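Local coordinates for protein lasso peptide isopeptidase AtxE2 (Asticcacaulis excentricus, PDB 5TXE) that hydrolyses the isopeptide bond of the lasso peptides astexin-2 and astexin-3, recognising their threaded shape and converting them to linear peptides, at residues 330-335 / 341-346. The protein carries 1 engineered substitution. Residues are numbered along the deposited sequence; the frame is centred on the assembly and turned at random.
Sequences ALYRMP and PVRIWH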
loop_
_atom_site.group_PDB
_atom_site.type_symbol
_atom_site.label_atom_id
_atom_site.label_comp_id
_atom_site.label_asym_id
_atom_site.label_seq_id
_atom_site.Cartn_x
_atom_site.Cartn_y
_atom_site.Cartn_z
ATOM N N ALA A 330 0.914 12.925 14.995
ATOM C CA ALA A 330 1.075 13.430 16.363
ATOM C C ALA A 330 0.485 12.456 17.366
ATOM O O ALA A 330 -0.491 11.790 17.093
ATOM C CB ALA A 330 0.409 14.802 16.501
ATOM N N LEU A 331 1.106 12.409 18.518
ATOM C CA LEU A 331 0.695 11.597 19.613
ATOM C C LEU A 331 0.323 12.499 20.776
ATOM O O LEU A 331 1.105 13.411 21.135
ATOM C CB LEU A 331 1.879 10.770 20.032
ATOM C CG LEU A 331 1.697 9.849 21.218
ATOM C CD1 LEU A 331 0.611 8.835 20.955
ATOM C CD2 LEU A 331 3.040 9.162 21.482
ATOM N N TYR A 332 -0.857 12.237 21.351
ATOM C CA TYR A 332 -1.427 13.003 22.477
ATOM C C TYR A 332 -1.559 12.169 23.752
ATOM O O TYR A 332 -1.821 10.939 23.699
ATOM C CB TYR A 332 -2.795 13.562 22.087
ATOM C CG TYR A 332 -2.678 14.692 21.098
ATOM C CD1 TYR A 332 -2.534 14.437 19.756
ATOM C CD2 TYR A 332 -2.684 16.019 21.521
ATOM C CE1 TYR A 332 -2.404 15.476 18.839
ATOM C CE2 TYR A 332 -2.553 17.057 20.622
ATOM C CZ TYR A 332 -2.406 16.771 19.278
ATOM O OH TYR A 332 -2.270 17.771 18.389
ATOM N N ARG A 333 -1.388 12.856 24.893
ATOM C CA ARG A 333 -1.636 12.285 26.226
ATOM C C ARG A 333 -2.729 13.096 26.945
ATOM O O ARG A 333 -2.649 14.316 27.064
ATOM C CB ARG A 333 -0.343 12.327 26.977
ATOM C CG ARG A 333 -0.341 11.792 28.385
ATOM C CD ARG A 333 0.997 12.198 29.002
ATOM N NE ARG A 333 1.146 11.584 30.302
ATOM C CZ ARG A 333 0.520 11.987 31.414
ATOM N NH1 ARG A 333 -0.313 13.036 31.419
ATOM N NH2 ARG A 333 0.738 11.327 32.542
ATOM N N MET A 334 -3.729 12.396 27.429
ATOM C CA MET A 334 -4.891 13.023 27.982
ATOM C C MET A 334 -5.254 12.359 29.323
ATOM O O MET A 334 -5.749 11.222 29.312
ATOM C CB MET A 334 -6.072 12.865 27.027
ATOM C CG MET A 334 -7.246 13.684 27.497
ATOM S SD MET A 334 -8.710 13.387 26.557
ATOM C CE MET A 334 -9.256 11.868 27.311
ATOM N N PRO A 335 -5.045 13.070 30.472
ATOM C CA PRO A 335 -5.522 12.595 31.820
ATOM C C PRO A 335 -6.968 12.206 31.743
ATOM O O PRO A 335 -7.781 12.979 31.229
ATOM C CB PRO A 335 -5.365 13.827 32.703
ATOM C CG PRO A 335 -4.338 14.684 32.012
ATOM C CD PRO A 335 -4.555 14.460 30.540
ATOM N N PRO A 341 -6.426 17.063 26.099
ATOM C CA PRO A 341 -5.248 16.386 25.549
ATOM C C PRO A 341 -4.080 17.309 25.354
ATOM O O PRO A 341 -4.259 18.448 25.016
ATOM C CB PRO A 341 -5.728 15.841 24.225
ATOM C CG PRO A 341 -6.975 16.567 23.918
ATOM C CD PRO A 341 -7.569 17.060 25.192
ATOM N N VAL A 342 -2.884 16.805 25.632
ATOM C CA VAL A 342 -1.641 17.519 25.417
ATOM C C VAL A 342 -0.750 16.760 24.412
ATOM O O VAL A 342 -0.528 15.549 24.549
ATOM C CB VAL A 342 -0.887 17.668 26.744
ATOM C CG1 VAL A 342 0.436 18.393 26.530
ATOM C CG2 VAL A 342 -1.765 18.432 27.734
ATOM N N ARG A 343 -0.222 17.485 23.428
ATOM C CA ARG A 343 0.650 16.895 22.409
ATOM C C ARG A 343 1.986 16.605 22.990
ATOM O O ARG A 343 2.584 17.472 23.553
ATOM C CB ARG A 343 0.852 17.852 21.245
ATOM C CG ARG A 343 1.419 17.149 20.023
ATOM C CD ARG A 343 1.248 17.994 18.783
ATOM N NE ARG A 343 2.209 19.076 18.807
ATOM C CZ ARG A 343 2.274 20.008 17.872
ATOM N NH1 ARG A 343 1.429 19.992 16.857
ATOM N NH2 ARG A 343 3.183 20.954 17.951
ATOM N N ILE A 344 2.477 15.383 22.864
ATOM C CA ILE A 344 3.816 15.084 23.350
ATOM C C ILE A 344 4.828 14.742 22.264
ATOM O O ILE A 344 6.010 14.698 22.538
ATOM C CB ILE A 344 3.792 13.946 24.377
ATOM C CG1 ILE A 344 3.133 12.715 23.804
ATOM C CG2 ILE A 344 3.020 14.384 25.625
ATOM C CD1 ILE A 344 3.334 11.513 24.697
ATOM N N TRP A 345 4.360 14.420 21.053
ATOM C CA TRP A 345 5.262 14.109 19.923
ATOM C C TRP A 345 4.550 14.446 18.633
ATOM O O TRP A 345 3.337 14.264 18.523
ATOM C CB TRP A 345 5.661 12.640 19.951
ATOM C CG TRP A 345 6.471 12.118 18.756
ATOM C CD1 TRP A 345 7.837 12.000 18.666
ATOM C CD2 TRP A 345 5.955 11.597 17.512
ATOM N NE1 TRP A 345 8.195 11.446 17.453
ATOM C CE2 TRP A 345 7.067 11.207 16.721
ATOM C CE3 TRP A 345 4.662 11.429 16.987
ATOM C CZ2 TRP A 345 6.924 10.667 15.457
ATOM C CZ3 TRP A 345 4.517 10.860 15.726
ATOM C CH2 TRP A 345 5.637 10.500 14.976
ATOM N N HIS A 346 5.307 14.929 17.666
ATOM C CA HIS A 346 4.814 15.067 16.305
ATOM C C HIS A 346 6.003 15.055 15.334
ATOM O O HIS A 346 7.080 15.491 15.681
ATOM C CB HIS A 346 4.020 16.353 16.127
ATOM C CG HIS A 346 4.845 17.588 16.315
ATOM N ND1 HIS A 346 4.993 18.562 15.342
ATOM C CD2 HIS A 346 5.593 17.990 17.366
ATOM C CE1 HIS A 346 5.793 19.511 15.792
ATOM N NE2 HIS A 346 6.175 19.184 17.014
#
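R343 lays the aliphatic part of its side chain across the ring of Y332, and the geometry is that of a CH-pi contact: CG stands 4.2 Å from the ring centroid, 23° off the normal and displaced toward the rim. CG is anti to the backbone N (chi1 -164°), which carries the chain along the ring until CD lies 3.5 Å from Y332 OH. Both polar ends then converge on E322 of strand 315-322, R343 NH1 by a salt bridge and Y332 OH by a hydrogen bond. Nearer the turn P341 fills the corner between Y332 and M334: its CB is 4.1 Å from Y332 CD2, while M334 runs alongside the proline ring and points the same way.

The reverse face, bearing L331, R333, V342 and W345, also receives I344, whose place there reflects a break in register. I344 and W345 both face L331; I344 N reaches L331 O at 3.0 Å, nearly in line with the carbonyl, whereas the bond from W345 N is weak. With chi1 at 56°, I344 sets CG1 over L331 O and its CD1 4.0 Å from L331 CD2, with CG2 beside R333 CB. The indole of W345 has L331 N at its edge, in the ring plane, and its CE3 touches L331 CB at 4.2 Å; L377 of strand 373-378 touches both residues. Beyond the bulge, pairing resumes with Y332 opposite R343, a non-hydrogen-bonded pair, followed by R333–V342, bonded in both directions, the bond from R333 N to V342 O nearly straight.

Strand 328-335 is thus flanked by strands 315-322 and 342-347. The evidence identifies an antiparallel hairpin carrying a classic beta bulge, the last hairpin of a four-stranded up-and-down sheet, consistent with a blade of the beta-propeller domain of prolyl oligopeptidase relatives.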